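Local coordinates for isoprenyl transferase (Helicobacter pylori, PDB 2DTN), which probably condenses isopentenyl diphosphate with allylic pyrophosphates, as a magnesium-dependent cis-prenyltransferase that makes undecaprenyl diphosphate, at residues Lys49-Trp54 / Pro219-Lys224. Residues are numbered along the deposited sequence; the frame is centred on the assembly and turned at random.
Sequences KDITIW and PDFTPK
Pro223, in the first turn of helix 223-236, sits against helix 37-57 between Ile51 and Trp54, and its side-chain carbons make apolar contacts with both. Its CB presses on the five-membered end of the indole, 3.5 Å from Trp54 CD1 and 3.9 Å from Trp54 CG. The indole reaches the proline because its CG stands anti to the backbone N (chi1 -178°), and the two side chains run alongside in opposite senses. Pro223 O lies over one face of the indole, off-centre and near the edge of the ring system. Toward the start of the helix segment, Pro223 CG approaches Asp50 CB more loosely, at 4.4 Å.

Ile51 reaches across with a single methyl. Its CD1 touches Pro223 CA at 4.1 Å and meets the Phe221 ring obliquely, 4.0 Å from both CD2 and CE2 of that ring. Leu226 packs on Ile51, Trp54 and Phe221, while Leu63 of strand 62-66 touches Ile51.

Thr222 is the N-cap of helix 223-236, its OG1 accepting a weak bond from Lys224 N at 3.3 Å; Asp225 OD2 in turn bonds to Thr222 N, the return bond of a capping box.

Lacking any polar bond between them, the two segments are joined by shape and apolar burial, and a weak bond from Trp54 NE1 to Glu227 OE2 ties the two helices a turn further on.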
loop_
_atom_site.group_PDB
_atom_site.type_symbol
_atom_site.label_atom_id
_atom_site.label_comp_id
_atom_site.label_asym_id
_atom_site.label_seq_id
_atom_site.Cartn_x
_atom_site.Cartn_y
_atom_site.Cartn_z
ATOM N N LYS A 49 -24.159 5.018 -4.147
ATOM C CA LYS A 49 -24.919 4.965 -5.393
ATOM C C LYS A 49 -24.588 6.184 -6.243
ATOM O O LYS A 49 -24.288 6.063 -7.430
ATOM C CB LYS A 49 -26.429 4.912 -5.111
ATOM C CG LYS A 49 -27.287 4.781 -6.375
ATOM C CD LYS A 49 -28.614 4.059 -6.113
ATOM C CE LYS A 49 -29.658 4.937 -5.429
ATOM N NZ LYS A 49 -30.206 5.994 -6.333
ATOM N N ASP A 50 -24.629 7.359 -5.626
ATOM C CA ASP A 50 -24.324 8.594 -6.333
ATOM C C ASP A 50 -22.958 8.536 -6.988
ATOM O O ASP A 50 -22.807 8.911 -8.149
ATOM C CB ASP A 50 -24.377 9.778 -5.373
ATOM C CG ASP A 50 -25.782 10.280 -5.164
ATOM O OD1 ASP A 50 -26.704 9.438 -5.141
ATOM O OD2 ASP A 50 -25.966 11.510 -5.024
ATOM N N ILE A 51 -21.970 8.053 -6.244
ATOM C CA ILE A 51 -20.616 7.960 -6.760
ATOM C C ILE A 51 -20.465 6.959 -7.896
ATOM O O ILE A 51 -19.778 7.247 -8.873
ATOM C CB ILE A 51 -19.601 7.612 -5.640
ATOM C CG1 ILE A 51 -19.478 8.788 -4.656
ATOM C CG2 ILE A 51 -18.244 7.284 -6.247
ATOM C CD1 ILE A 51 -19.017 10.105 -5.280
ATOM N N THR A 52 -21.101 5.794 -7.802
ATOM C CA THR A 52 -20.945 4.824 -8.882
ATOM C C THR A 52 -21.602 5.318 -10.169
ATOM O O THR A 52 -21.036 5.167 -11.253
ATOM C CB THR A 52 -21.528 3.449 -8.526
ATOM O OG1 THR A 52 -22.936 3.453 -8.766
ATOM C CG2 THR A 52 -21.262 3.116 -7.079
ATOM N N ILE A 53 -22.788 5.910 -10.053
ATOM C CA ILE A 53 -23.483 6.426 -11.226
ATOM C C ILE A 53 -22.660 7.528 -11.891
ATOM O O ILE A 53 -22.501 7.550 -13.116
ATOM C CB ILE A 53 -24.859 7.009 -10.860
ATOM C CG1 ILE A 53 -25.783 5.896 -10.382
ATOM C CG2 ILE A 53 -25.462 7.719 -12.066
ATOM C CD1 ILE A 53 -27.129 6.386 -9.962
ATOM N N TRP A 54 -22.155 8.451 -11.078
ATOM C CA TRP A 54 -21.345 9.541 -11.597
ATOM C C TRP A 54 -20.217 8.933 -12.423
ATOM O O TRP A 54 -20.035 9.272 -13.591
ATOM C CB TRP A 54 -20.759 10.365 -10.449
ATOM C CG TRP A 54 -19.948 11.551 -10.902
ATOM C CD1 TRP A 54 -20.399 12.824 -11.113
ATOM C CD2 TRP A 54 -18.549 11.564 -11.222
ATOM N NE1 TRP A 54 -19.368 13.629 -11.544
ATOM C CE2 TRP A 54 -18.225 12.880 -11.620
ATOM C CE3 TRP A 54 -17.542 10.591 -11.214
ATOM C CZ2 TRP A 54 -16.928 13.246 -12.006
ATOM C CZ3 TRP A 54 -16.254 10.959 -11.599
ATOM C CH2 TRP A 54 -15.960 12.277 -11.988
ATOM N N PRO A 219 -20.327 10.256 4.214
ATOM C CA PRO A 219 -21.687 10.738 3.919
ATOM C C PRO A 219 -21.766 12.148 3.304
ATOM O O PRO A 219 -22.680 12.439 2.537
ATOM C CB PRO A 219 -22.385 10.658 5.275
ATOM C CG PRO A 219 -21.684 9.490 5.937
ATOM C CD PRO A 219 -20.232 9.776 5.604
ATOM N N ASP A 220 -20.817 13.015 3.637
ATOM C CA ASP A 220 -20.805 14.374 3.108
ATOM C C ASP A 220 -20.032 14.427 1.799
ATOM O O ASP A 220 -19.847 15.496 1.216
ATOM C CB ASP A 220 -20.136 15.328 4.107
ATOM C CG ASP A 220 -20.926 15.492 5.385
ATOM O OD1 ASP A 220 -21.804 14.644 5.640
ATOM O OD2 ASP A 220 -20.666 16.457 6.139
ATOM N N PHE A 221 -19.563 13.275 1.339
ATOM C CA PHE A 221 -18.785 13.246 0.113
ATOM C C PHE A 221 -19.720 13.301 -1.072
ATOM O O PHE A 221 -20.593 12.455 -1.219
ATOM C CB PHE A 221 -17.925 11.981 0.047
ATOM C CG PHE A 221 -16.835 12.047 -0.985
ATOM C CD1 PHE A 221 -15.773 12.931 -0.832
ATOM C CD2 PHE A 221 -16.882 11.237 -2.118
ATOM C CE1 PHE A 221 -14.766 13.014 -1.791
ATOM C CE2 PHE A 221 -15.883 11.310 -3.088
ATOM C CZ PHE A 221 -14.820 12.202 -2.924
ATOM N N THR A 222 -19.528 14.300 -1.921
ATOM C CA THR A 222 -20.380 14.477 -3.088
ATOM C C THR A 222 -19.593 14.252 -4.362
ATOM O O THR A 222 -18.363 14.190 -4.342
ATOM C CB THR A 222 -20.948 15.903 -3.158
ATOM O OG1 THR A 222 -19.883 16.813 -3.458
ATOM C CG2 THR A 222 -21.585 16.295 -1.834
ATOM N N PRO A 223 -20.297 14.113 -5.492
ATOM C CA PRO A 223 -19.608 13.902 -6.762
ATOM C C PRO A 223 -18.749 15.110 -7.125
ATOM O O PRO A 223 -17.756 14.984 -7.840
ATOM C CB PRO A 223 -20.757 13.685 -7.736
ATOM C CG PRO A 223 -21.759 12.971 -6.887
ATOM C CD PRO A 223 -21.732 13.800 -5.623
ATOM N N LYS A 224 -19.118 16.281 -6.620
ATOM C CA LYS A 224 -18.348 17.476 -6.932
ATOM C C LYS A 224 -16.951 17.348 -6.351
ATOM O O LYS A 224 -15.970 17.699 -6.998
ATOM C CB LYS A 224 -19.022 18.729 -6.375
ATOM C CG LYS A 224 -18.353 20.001 -6.866
ATOM C CD LYS A 224 -19.128 21.249 -6.481
ATOM C CE LYS A 224 -18.666 22.440 -7.317
ATOM N NZ LYS A 224 -18.879 22.195 -8.780
#